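Local atomic coordinates of DNA ligase (Aquifex aeolicus, PDB entry 3QWU), a protein that probably joins nucleic-acid strands as an ATP-dependent ligase and here holds adenosine in its pocket with a calcium ion nearby. Residues Lys18-Glu23 with Arg31-Tyr36; Lys37-Gly42 with Ile50-Pro55; Tyr140-Pro145 with Val302-Thr307; Ile330-Arg335 with Leu346-Val351. All coordinates share one frame; numbering follows the deposited sequence. Where two conformers were deposited one is given.

Two pairs of neighbouring contacts make up this example. Contacts 1 and 2, with centres 10 Å apart, belong to one antiparallel sheet and its loops: F32 O accepts from G42 N at 2.9 Å, and D35 OD1 receives R41 N at 2.9 Å. Contact 2 reaches the adenosine pocket through Y54. Contacts 3 and 4 also have centres 10 Å apart; they share the three-stranded sheet of the C-terminal region, where F306 N meets F348 O at 2.7 Å. Contact 3 brings that sheet against the loop carrying E143, a calcium ligand. The centres of contacts 2 and 3 are about 27 Å apart, on opposite sides of the chain's centre.

Contact 1. Residues Lys18-Glu23 with Arg31-Tyr36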
# COMPACT_ATOMS: atom_id res chain seq x y z
N LYS A 18 16.18 -17.75 11.65
CA LYS A 18 16.85 -16.70 10.89
C LYS A 18 17.98 -17.29 10.02
O LYS A 18 18.30 -16.74 8.96
CB LYS A 18 17.45 -15.63 11.84
CG LYS A 18 16.45 -14.91 12.75
CD LYS A 18 15.14 -14.58 12.05
CE LYS A 18 14.39 -13.43 12.74
NZ LYS A 18 12.91 -13.63 12.72
N VAL A 19 18.58 -18.40 10.47
CA VAL A 19 19.58 -19.12 9.69
C VAL A 19 19.05 -20.50 9.30
O VAL A 19 18.26 -21.09 10.04
CB VAL A 19 20.93 -19.23 10.47
CG1 VAL A 19 21.77 -20.43 10.00
CG2 VAL A 19 21.71 -17.94 10.34
N ARG A 20 19.46 -20.99 8.12
CA ARG A 20 19.11 -22.33 7.61
C ARG A 20 20.31 -22.93 6.87
O ARG A 20 21.05 -22.23 6.18
CB ARG A 20 17.92 -22.30 6.62
CG ARG A 20 16.96 -21.15 6.77
CD ARG A 20 15.51 -21.53 6.51
NE ARG A 20 14.64 -20.72 7.36
CZ ARG A 20 13.82 -19.74 6.95
NH1 ARG A 20 13.69 -19.44 5.66
NH2 ARG A 20 13.09 -19.08 7.85
N SER A 21 20.48 -24.24 6.98
CA SER A 21 21.51 -24.94 6.23
C SER A 21 20.97 -25.18 4.84
O SER A 21 19.81 -25.51 4.67
CB SER A 21 21.91 -26.25 6.89
OG SER A 21 20.78 -26.88 7.43
N GLU A 22 21.82 -24.97 3.85
CA GLU A 22 21.47 -25.22 2.48
C GLU A 22 22.52 -26.16 2.01
O GLU A 22 23.56 -26.29 2.64
CB GLU A 22 21.55 -23.93 1.64
CG GLU A 22 20.70 -22.74 2.14
CD GLU A 22 19.18 -22.95 2.04
OE1 GLU A 22 18.72 -24.00 1.55
OE2 GLU A 22 18.45 -22.02 2.44
N GLU A 23 22.23 -26.85 0.91
CA GLU A 23 23.27 -27.59 0.18
C GLU A 23 23.09 -27.31 -1.31
O GLU A 23 21.97 -27.32 -1.83
CB GLU A 23 23.26 -29.10 0.45
CG GLU A 23 24.37 -29.83 -0.36
CD GLU A 23 24.81 -31.18 0.22
OE1 GLU A 23 25.11 -31.28 1.44
OE2 GLU A 23 24.88 -32.16 -0.57
N ARG A 31 22.97 -20.26 6.00
CA ARG A 31 22.55 -19.05 5.29
C ARG A 31 21.65 -18.18 6.15
O ARG A 31 20.63 -18.65 6.66
CB ARG A 31 21.77 -19.44 4.05
CG ARG A 31 21.28 -18.26 3.22
CD ARG A 31 20.55 -18.73 1.99
NE ARG A 31 19.20 -19.23 2.28
CZ ARG A 31 18.10 -18.48 2.40
NH1 ARG A 31 18.13 -17.17 2.28
NH2 ARG A 31 16.94 -19.06 2.63
N PHE A 32 22.02 -16.91 6.29
CA PHE A 32 21.19 -15.95 7.04
C PHE A 32 20.01 -15.49 6.19
O PHE A 32 20.17 -14.74 5.23
CB PHE A 32 22.03 -14.75 7.52
CG PHE A 32 22.67 -14.99 8.84
CD1 PHE A 32 23.92 -15.57 8.93
CD2 PHE A 32 22.00 -14.69 10.02
CE1 PHE A 32 24.51 -15.81 10.18
CE2 PHE A 32 22.56 -14.94 11.28
CZ PHE A 32 23.81 -15.49 11.37
N ASN A 33 18.82 -15.96 6.56
CA ASN A 33 17.63 -15.70 5.77
C ASN A 33 17.09 -14.29 6.03
O ASN A 33 16.50 -13.69 5.15
CB ASN A 33 16.55 -16.73 6.10
CG ASN A 33 15.31 -16.55 5.26
OD1 ASN A 33 15.30 -16.89 4.09
ND2 ASN A 33 14.25 -15.99 5.86
N ASP A 34 17.31 -13.80 7.25
CA ASP A 34 16.98 -12.43 7.62
C ASP A 34 18.13 -11.82 8.39
O ASP A 34 19.04 -12.53 8.83
CB ASP A 34 15.76 -12.40 8.56
CG ASP A 34 14.44 -12.36 7.82
OD1 ASP A 34 14.35 -11.76 6.71
OD2 ASP A 34 13.47 -12.95 8.36
N ASP A 35 18.05 -10.50 8.58
CA ASP A 35 18.90 -9.81 9.54
C ASP A 35 18.69 -10.45 10.90
O ASP A 35 17.59 -10.86 11.25
CB ASP A 35 18.54 -8.34 9.64
CG ASP A 35 18.83 -7.57 8.37
OD1 ASP A 35 19.72 -7.98 7.60
OD2 ASP A 35 18.15 -6.56 8.12
N TYR A 36 19.77 -10.56 11.65
CA TYR A 36 19.70 -11.04 13.02
C TYR A 36 20.88 -10.46 13.82
O TYR A 36 22.05 -10.72 13.50
CB TYR A 36 19.71 -12.58 13.06
CG TYR A 36 19.45 -13.18 14.44
CD1 TYR A 36 20.35 -14.08 15.01
CD2 TYR A 36 18.31 -12.82 15.19
CE1 TYR A 36 20.12 -14.62 16.28
CE2 TYR A 36 18.07 -13.36 16.46
CZ TYR A 36 18.98 -14.26 17.00
OH TYR A 36 18.77 -14.81 18.25
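V19 faces F32 in a non-hydrogen-bonded antiparallel pair, and next to it R20 and R31 form a hydrogen-bonded pair, R20 N reaching R31 O at 3.0 Å and R31 N reaching R20 O at 2.8 Å. Beyond the strand ends the pairing runs one step further, where N33 N donates to K18 O at 2.6 Å. On the side of the sheet that carries V19 and F32, methyl CG2 of V19 sits over the face of the phenyl ring. Past the strands, CG of K18 lies against CD2 of Y36 at 3.7 Å, the side chains crossing at about a right angle. The sheet's other side is polar and built around R31. Its NE gives a fairly straight bond (165°) to E22 OE2 at 2.9 Å, with the oxygen almost in the guanidinium plane but approached on its anti side and 27° out of the carboxylate plane. The bend at chi3 (75°) brings NE over to E22, and at the far end NH2 donates to N33 OD1 at 3.1 Å, while NH1 donates to G101 O and F103 makes a cation-pi contact. R20 lays one guanidinium face across the CB of N33, although its NH1 comes within 4.5 Å of the like-charged NH2 of R31. A leucine at R31 would probably leave the E22 carboxylate without its cationic mate and set the N33 amide free to turn. Here is a beta hairpin, strands 19-24 and 27-32, at the edge of a four-stranded antiparallel sheet, with a salt bridge tying its strands on one face.

Contact 2. Residues Lys37-Gly42 with Ile50-Pro55. With ADN (adenosine), chain C.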
# COMPACT_ATOMS: atom_id res chain seq x y z
N LYS A 37 20.54 -9.65 14.83
CA LYS A 37 21.53 -9.10 15.75
C LYS A 37 22.75 -8.54 14.99
O LYS A 37 23.91 -8.94 15.23
CB LYS A 37 21.95 -10.16 16.79
CG LYS A 37 21.28 -10.02 18.18
CD LYS A 37 22.24 -10.41 19.34
CE LYS A 37 22.19 -9.40 20.51
NZ LYS A 37 22.54 -7.99 20.09
N ASP A 38 22.44 -7.64 14.04
CA ASP A 38 23.45 -6.91 13.21
C ASP A 38 24.16 -7.74 12.12
O ASP A 38 24.90 -7.16 11.32
CB ASP A 38 24.52 -6.21 14.08
CG ASP A 38 23.92 -5.50 15.29
OD1 ASP A 38 24.54 -5.56 16.38
OD2 ASP A 38 22.84 -4.90 15.17
N ILE A 39 23.96 -9.07 12.09
CA ILE A 39 24.45 -9.91 10.98
C ILE A 39 23.55 -9.69 9.79
O ILE A 39 22.39 -10.10 9.80
CB ILE A 39 24.41 -11.43 11.30
CG1 ILE A 39 25.21 -11.76 12.57
CG2 ILE A 39 24.91 -12.26 10.09
CD1 ILE A 39 26.56 -11.14 12.62
N PRO A 40 24.05 -9.04 8.76
CA PRO A 40 23.15 -8.81 7.63
C PRO A 40 22.70 -10.12 6.95
O PRO A 40 23.47 -11.09 6.88
CB PRO A 40 23.96 -7.92 6.70
CG PRO A 40 25.35 -8.20 7.01
CD PRO A 40 25.43 -8.59 8.46
N ARG A 41 21.42 -10.15 6.57
CA ARG A 41 20.83 -11.14 5.65
C ARG A 41 21.72 -11.43 4.45
O ARG A 41 22.29 -10.54 3.88
CB ARG A 41 19.46 -10.61 5.16
CG ARG A 41 18.90 -11.28 3.92
CD ARG A 41 17.44 -10.90 3.64
NE ARG A 41 16.96 -11.65 2.47
CZ ARG A 41 17.03 -11.26 1.20
NH1 ARG A 41 17.56 -10.07 0.87
NH2 ARG A 41 16.57 -12.06 0.23
N GLY A 42 21.83 -12.68 4.05
CA GLY A 42 22.66 -13.05 2.92
C GLY A 42 24.00 -13.60 3.37
O GLY A 42 24.74 -14.16 2.57
N ILE A 50 33.59 -17.28 6.10
CA ILE A 50 32.33 -16.59 6.03
C ILE A 50 32.31 -15.54 4.86
O ILE A 50 33.31 -14.83 4.61
CB ILE A 50 31.95 -15.93 7.35
CG1 ILE A 50 31.82 -17.01 8.43
CG2 ILE A 50 30.63 -15.11 7.17
CD1 ILE A 50 31.86 -16.49 9.86
N ILE A 51 31.20 -15.52 4.13
CA ILE A 51 30.99 -14.52 3.11
C ILE A 51 29.93 -13.67 3.71
O ILE A 51 28.78 -14.11 3.86
CB ILE A 51 30.53 -15.11 1.76
CG1 ILE A 51 31.44 -16.26 1.31
CG2 ILE A 51 30.52 -13.99 0.71
CD1 ILE A 51 32.81 -15.82 0.76
N TRP A 52 30.31 -12.46 4.12
CA TRP A 52 29.36 -11.58 4.77
C TRP A 52 28.38 -11.10 3.72
O TRP A 52 28.72 -11.00 2.54
CB TRP A 52 30.05 -10.42 5.50
CG TRP A 52 30.64 -10.87 6.81
CD1 TRP A 52 31.86 -11.47 7.02
CD2 TRP A 52 30.02 -10.78 8.10
NE1 TRP A 52 32.04 -11.74 8.35
CE2 TRP A 52 30.92 -11.34 9.04
CE3 TRP A 52 28.81 -10.28 8.56
CZ2 TRP A 52 30.63 -11.40 10.40
CZ3 TRP A 52 28.52 -10.35 9.90
CH2 TRP A 52 29.41 -10.89 10.80
N GLY A 53 27.14 -10.92 4.18
CA GLY A 53 26.04 -10.38 3.41
C GLY A 53 26.33 -8.95 2.97
O GLY A 53 27.09 -8.26 3.62
N TYR A 54 25.77 -8.54 1.83
CA TYR A 54 25.96 -7.16 1.36
C TYR A 54 25.05 -6.34 2.20
O TYR A 54 23.90 -6.70 2.35
CB TYR A 54 25.62 -6.97 -0.13
CG TYR A 54 26.18 -5.70 -0.66
CD1 TYR A 54 25.39 -4.57 -0.79
CD2 TYR A 54 27.48 -5.62 -1.03
CE1 TYR A 54 25.90 -3.37 -1.29
CE2 TYR A 54 28.00 -4.44 -1.55
CZ TYR A 54 27.21 -3.32 -1.65
OH TYR A 54 27.74 -2.19 -2.16
N PRO A 55 25.58 -5.28 2.83
CA PRO A 55 24.84 -4.50 3.81
C PRO A 55 23.88 -3.48 3.15
O PRO A 55 24.06 -3.11 1.99
CB PRO A 55 25.96 -3.80 4.59
CG PRO A 55 27.02 -3.61 3.60
CD PRO A 55 26.94 -4.77 2.64
O5' ADN C . 20.94 -1.73 -2.06
C5' ADN C . 21.42 -1.13 -3.27
C4' ADN C . 21.59 -2.21 -4.33
O4' ADN C . 21.88 -1.62 -5.64
C3' ADN C . 22.77 -3.11 -4.00
O3' ADN C . 22.45 -4.24 -3.20
C2' ADN C . 23.33 -3.50 -5.37
O2' ADN C . 22.90 -4.80 -5.74
C1' ADN C . 22.79 -2.48 -6.37
N9 ADN C . 23.82 -1.63 -6.97
C8 ADN C . 23.83 -1.26 -8.28
N7 ADN C . 24.88 -0.47 -8.59
C5 ADN C . 25.55 -0.31 -7.42
C6 ADN C . 26.75 0.45 -7.02
N6 ADN C . 27.39 1.15 -7.99
N1 ADN C . 27.18 0.36 -5.73
C2 ADN C . 26.48 -0.37 -4.80
N3 ADN C . 25.34 -1.06 -5.10
C4 ADN C . 24.87 -1.07 -6.36
O HOH W 1 21.84 -8.03 3.42
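I39 presses its CD1 methyl on the rim of the W52 indole, 3.4 Å from CH2 and near the ring plane. Beside it P40 brings CD up to the same edge, 3.8 Å from CE3, so the six-membered half of the indole meets two aliphatic groups side by side. The tryptophan gets there because its CG stands anti to the carbonyl carbon (chi1 -78°). From W52 onward the contact becomes one of backbone on backbone: the CA atoms of G42 and G53 lie 4.3 Å apart, and a side chain on G53 would run into R41 O. G42 adopts a phi of 99°, where a CB would crowd the preceding carbonyl. Loop 37-42 links strands 27-32 and 44-45 of the four-stranded antiparallel sheet, while the chain after strand 50-51 leads from it to the adenosine pocket. R87 ties the two segments together from outside, its NH1 reaching both G42 O and W52 O. A water donates to R41 O at 2.6 Å and to Y54 O at 2.7 Å, bridging two acceptors that could not bond to each other. Y54 itself turns away from the 37-42 loop. Its OH bonds to D158 and lies 3.4 Å from C2 of the adenosine base, while its ring meets that of F157 at about 80°. A leucine in place of Y54 would probably leave D158 without its hydroxyl partner and open a gap beside the adenosine. On the ribose side, CD1 of the tyrosine comes to 3.8 Å from O3'.

Contact 3. Residues Tyr140-Pro145 with Val302-Thr307; sequences YIEESP and VYKTFT. With CA (calcium ion), chain D.
K304 and E142 meet in a salt bridge, NZ to OE1 at 2.7 Å, in one of the two conformers deposited for the glutamate. The ammonium arrives nearly along the C-O axis of the carboxylate, and the two side chains cross at about a right angle. E142 extends its chain from a CG anti to the backbone N (chi1 174°), which carries the carboxylate across to the strand. K304 NZ has a second acceptor in T242 O, at the end of helix 233-242, and so joins the loop and the helix at one point. The other point of contact is F306, whose CE2 approaches the backbone at I141 N, 3.8 Å away and close to the ring plane. F348, its ring nearly parallel, and K350, by a cation-pi contact, pack against the F306 ring. One residue along the loop, E143 gives OE1 to the calcium ion at 2.5 Å. D82 and D239 add two more ligands, and waters at 2.2 and 2.4 Å from the calcium ion complete the observed set. The interface thus joins a loop of the RNA ligase family region to strand 303-310 of the C-terminal region. Its sole polar link between the two segments is the ion pair, seen for one of two deposited positions of an exposed glutamate and therefore probably a modest electrostatic tie, in which the K304 ammonium is shared with T242 O.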
# COMPACT_ATOMS: atom_id res chain seq x y z
N TYR A 140 15.64 -13.02 -12.79
CA TYR A 140 15.16 -12.37 -11.57
C TYR A 140 14.33 -11.08 -11.77
O TYR A 140 13.49 -10.75 -10.96
CB TYR A 140 16.35 -12.05 -10.69
CG TYR A 140 17.03 -13.27 -10.15
CD1 TYR A 140 16.39 -14.06 -9.24
CD2 TYR A 140 18.30 -13.64 -10.58
CE1 TYR A 140 17.02 -15.17 -8.72
CE2 TYR A 140 18.92 -14.74 -10.09
CZ TYR A 140 18.28 -15.52 -9.15
OH TYR A 140 18.88 -16.63 -8.63
N ILE A 141 14.58 -10.36 -12.86
CA ILE A 141 14.18 -8.98 -13.04
C ILE A 141 13.79 -8.84 -14.51
O ILE A 141 14.58 -9.15 -15.41
CB ILE A 141 15.39 -8.07 -12.68
CG1 ILE A 141 15.70 -8.17 -11.17
CG2 ILE A 141 15.18 -6.61 -13.05
CD1 ILE A 141 14.54 -7.74 -10.27
N GLU A 142 12.55 -8.45 -14.76
CA GLU A 142 12.02 -8.20 -16.08
C GLU A 142 12.78 -7.05 -16.74
O GLU A 142 13.15 -7.11 -17.91
CB GLU A 142 10.56 -7.81 -15.86
CG GLU A 142 9.78 -7.35 -17.06
CD GLU A 142 8.50 -6.67 -16.62
OE1 GLU A 142 8.13 -6.85 -15.41
OE2 GLU A 142 7.88 -5.95 -17.45
N GLU A 143 12.99 -5.99 -15.96
CA GLU A 143 13.66 -4.75 -16.44
C GLU A 143 15.13 -4.95 -16.80
O GLU A 143 15.82 -5.79 -16.22
CB GLU A 143 13.61 -3.61 -15.38
CG GLU A 143 12.23 -2.93 -15.13
CD GLU A 143 12.32 -1.70 -14.17
OE1 GLU A 143 12.52 -1.90 -12.94
OE2 GLU A 143 12.18 -0.53 -14.66
N SER A 144 15.60 -4.12 -17.71
CA SER A 144 16.99 -4.09 -18.16
C SER A 144 17.48 -2.65 -18.16
O SER A 144 16.70 -1.76 -18.41
CB SER A 144 17.07 -4.59 -19.60
OG SER A 144 18.39 -4.90 -19.98
N PRO A 145 18.78 -2.42 -17.89
CA PRO A 145 19.39 -1.17 -18.27
C PRO A 145 19.38 -1.08 -19.79
O PRO A 145 19.51 -2.09 -20.44
CB PRO A 145 20.83 -1.30 -17.79
CG PRO A 145 20.86 -2.42 -16.89
CD PRO A 145 19.72 -3.31 -17.21
N VAL A 302 -2.50 -14.36 -15.15
CA VAL A 302 -1.63 -13.19 -15.05
C VAL A 302 -0.21 -13.67 -14.69
O VAL A 302 0.01 -14.28 -13.65
CB VAL A 302 -2.13 -12.19 -14.03
CG1 VAL A 302 -1.07 -11.06 -13.83
CG2 VAL A 302 -3.45 -11.65 -14.45
N TYR A 303 0.74 -13.39 -15.57
CA TYR A 303 2.07 -13.93 -15.42
C TYR A 303 3.13 -13.05 -16.12
O TYR A 303 2.79 -12.28 -17.04
CB TYR A 303 2.08 -15.37 -16.00
CG TYR A 303 1.86 -15.46 -17.50
CD1 TYR A 303 0.60 -15.70 -18.01
CD2 TYR A 303 2.92 -15.35 -18.40
CE1 TYR A 303 0.38 -15.79 -19.39
CE2 TYR A 303 2.69 -15.44 -19.79
CZ TYR A 303 1.42 -15.66 -20.25
OH TYR A 303 1.18 -15.77 -21.59
N LYS A 304 4.38 -13.17 -15.69
CA LYS A 304 5.54 -12.56 -16.37
C LYS A 304 6.39 -13.65 -16.99
O LYS A 304 6.61 -14.65 -16.36
CB LYS A 304 6.43 -11.79 -15.39
CG LYS A 304 5.80 -10.58 -14.75
CD LYS A 304 6.88 -9.56 -14.30
CE LYS A 304 6.50 -8.76 -13.07
NZ LYS A 304 7.46 -7.71 -12.90
N THR A 305 6.86 -13.47 -18.22
CA THR A 305 7.71 -14.48 -18.84
C THR A 305 9.16 -14.04 -18.70
O THR A 305 9.46 -12.88 -18.87
CB THR A 305 7.33 -14.75 -20.36
OG1 THR A 305 6.04 -15.41 -20.44
CG2 THR A 305 8.37 -15.65 -21.08
N PHE A 306 10.04 -14.97 -18.38
CA PHE A 306 11.50 -14.74 -18.26
C PHE A 306 12.24 -15.62 -19.21
O PHE A 306 11.78 -16.73 -19.46
CB PHE A 306 11.96 -15.07 -16.85
CG PHE A 306 11.44 -14.12 -15.86
CD1 PHE A 306 10.14 -14.23 -15.41
CD2 PHE A 306 12.20 -13.10 -15.40
CE1 PHE A 306 9.64 -13.32 -14.51
CE2 PHE A 306 11.71 -12.21 -14.48
CZ PHE A 306 10.43 -12.31 -14.05
N THR A 307 13.36 -15.14 -19.76
CA THR A 307 14.16 -15.96 -20.67
C THR A 307 15.65 -15.84 -20.38
O THR A 307 16.15 -14.77 -20.18
CB THR A 307 13.87 -15.67 -22.17
OG1 THR A 307 14.65 -16.55 -23.01
CG2 THR A 307 14.20 -14.23 -22.55
CA CA D . 13.84 -0.00 -11.87
O HOH W 2 14.24 0.78 -9.81
O HOH W 3 14.15 -1.79 -10.38

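Contact 4. Residues Ile330-Arg335 with Leu346-Val351; sequences IQVKER and LEFDKV
R335 and D349 pair as charges across two antiparallel strands whose hydrogen-bonded pairs alternate with non-hydrogen-bonded ones. The main-chain bonds come first in number: Q331 and V351 exchange two, K333 and D349 two more, and R335 N donates to E347 O at 3.0 Å. The straightest is V351 N to Q331 O, at 175°. The strand axes run 148° from each other, the twist expected of a hairpin. Apolar packing occupies the side that bears V332 and F348, where CG1 of V332 touches CD2 of the ring at 3.9 Å. L320 and L323 of helix 313-325 add to this layer. At the far end CG2 of I330 rests on CB of K350 at 3.8 Å. The salt bridge lies on the face of K333 and D349. There R335, bent at chi3, sends NH1 to D349 OD2 at 2.6 Å, meeting the syn lone pair with the oxygen in the guanidinium plane; the carboxylate itself is turned 53° from that plane. CD of R335 also lies 3.1 Å from D349 OD1. E347 keeps its carboxylate near NE of R335, its OE1 4.1 Å from that nitrogen, but its firm partner is R336. T305 supplies a hydroxyl to D349 OD1. With each oxygen of this buried carboxylate taken up, one by a cation and the other by a hydroxyl, D349 is likely to remain ionised and held in place.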
# COMPACT_ATOMS: atom_id res chain seq x y z
N ILE A 330 3.27 -17.52 -6.07
CA ILE A 330 3.78 -17.41 -7.43
C ILE A 330 4.07 -18.83 -7.93
O ILE A 330 4.76 -19.58 -7.25
CB ILE A 330 5.10 -16.60 -7.48
CG1 ILE A 330 4.86 -15.10 -7.26
CG2 ILE A 330 5.77 -16.81 -8.79
CD1 ILE A 330 3.70 -14.76 -6.29
N GLN A 331 3.53 -19.20 -9.08
CA GLN A 331 3.82 -20.49 -9.68
C GLN A 331 4.94 -20.33 -10.70
O GLN A 331 4.81 -19.51 -11.61
CB GLN A 331 2.58 -21.07 -10.40
CG GLN A 331 2.83 -22.38 -11.16
CD GLN A 331 1.55 -23.00 -11.76
OE1 GLN A 331 0.56 -22.32 -12.03
NE2 GLN A 331 1.61 -24.30 -11.99
N VAL A 332 6.01 -21.11 -10.55
CA VAL A 332 7.06 -21.21 -11.58
C VAL A 332 6.72 -22.35 -12.53
O VAL A 332 6.43 -23.48 -12.10
CB VAL A 332 8.45 -21.35 -10.96
CG1 VAL A 332 9.54 -21.39 -12.05
CG2 VAL A 332 8.68 -20.20 -9.98
N LYS A 333 6.64 -22.01 -13.81
CA LYS A 333 6.10 -22.90 -14.83
C LYS A 333 6.97 -22.82 -16.08
O LYS A 333 6.96 -21.80 -16.77
CB LYS A 333 4.66 -22.50 -15.18
CG LYS A 333 4.01 -23.31 -16.32
CD LYS A 333 3.25 -24.56 -15.81
CE LYS A 333 2.79 -25.53 -16.94
NZ LYS A 333 3.09 -26.98 -16.60
N GLU A 334 7.70 -23.89 -16.36
CA GLU A 334 8.62 -23.96 -17.49
C GLU A 334 7.85 -23.89 -18.78
O GLU A 334 6.86 -24.56 -18.91
CB GLU A 334 9.40 -25.30 -17.44
CG GLU A 334 10.38 -25.52 -18.60
CD GLU A 334 11.05 -26.89 -18.59
OE1 GLU A 334 11.61 -27.28 -17.55
OE2 GLU A 334 11.05 -27.57 -19.65
N ARG A 335 8.31 -23.11 -19.76
CA ARG A 335 7.76 -23.20 -21.12
C ARG A 335 8.70 -23.97 -22.04
O ARG A 335 8.31 -24.95 -22.63
CB ARG A 335 7.50 -21.84 -21.74
CG ARG A 335 6.75 -20.87 -20.87
CD ARG A 335 6.87 -19.43 -21.41
NE ARG A 335 6.15 -19.22 -22.66
CZ ARG A 335 4.86 -18.87 -22.75
NH1 ARG A 335 4.09 -18.69 -21.67
NH2 ARG A 335 4.33 -18.72 -23.96
N LEU A 346 16.46 -21.26 -21.58
CA LEU A 346 15.31 -21.44 -20.68
C LEU A 346 14.33 -20.28 -20.80
O LEU A 346 14.72 -19.11 -20.80
CB LEU A 346 15.74 -21.55 -19.23
CG LEU A 346 14.62 -21.75 -18.21
CD1 LEU A 346 13.91 -23.10 -18.39
CD2 LEU A 346 15.22 -21.62 -16.84
N GLU A 347 13.05 -20.63 -20.91
CA GLU A 347 11.98 -19.64 -20.84
C GLU A 347 11.02 -20.12 -19.80
O GLU A 347 10.67 -21.29 -19.80
CB GLU A 347 11.20 -19.52 -22.16
CG GLU A 347 11.96 -18.97 -23.35
CD GLU A 347 11.05 -18.67 -24.54
OE1 GLU A 347 9.82 -18.53 -24.37
OE2 GLU A 347 11.59 -18.57 -25.66
N PHE A 348 10.56 -19.24 -18.93
CA PHE A 348 9.61 -19.68 -17.92
C PHE A 348 8.70 -18.56 -17.46
O PHE A 348 9.00 -17.37 -17.63
CB PHE A 348 10.33 -20.35 -16.73
CG PHE A 348 11.10 -19.40 -15.87
CD1 PHE A 348 12.43 -19.12 -16.14
CD2 PHE A 348 10.51 -18.80 -14.74
CE1 PHE A 348 13.17 -18.22 -15.33
CE2 PHE A 348 11.23 -17.92 -13.93
CZ PHE A 348 12.54 -17.61 -14.23
N ASP A 349 7.58 -18.97 -16.86
CA ASP A 349 6.58 -18.07 -16.39
C ASP A 349 6.55 -17.99 -14.86
O ASP A 349 6.66 -19.02 -14.18
CB ASP A 349 5.23 -18.53 -16.94
CG ASP A 349 5.10 -18.33 -18.47
OD1 ASP A 349 5.90 -17.56 -19.08
OD2 ASP A 349 4.15 -18.91 -19.06
N LYS A 350 6.46 -16.77 -14.32
CA LYS A 350 5.99 -16.57 -12.95
C LYS A 350 4.50 -16.19 -13.09
O LYS A 350 4.17 -15.15 -13.66
CB LYS A 350 6.80 -15.49 -12.18
CG LYS A 350 8.27 -15.86 -11.86
CD LYS A 350 9.16 -14.67 -11.34
CE LYS A 350 10.67 -14.91 -11.73
NZ LYS A 350 11.69 -14.19 -10.92
N VAL A 351 3.62 -17.09 -12.65
CA VAL A 351 2.17 -16.91 -12.67
C VAL A 351 1.77 -16.39 -11.30
O VAL A 351 2.01 -17.08 -10.31
CB VAL A 351 1.42 -18.29 -12.91
CG1 VAL A 351 -0.11 -18.12 -12.82
CG2 VAL A 351 1.83 -18.95 -14.27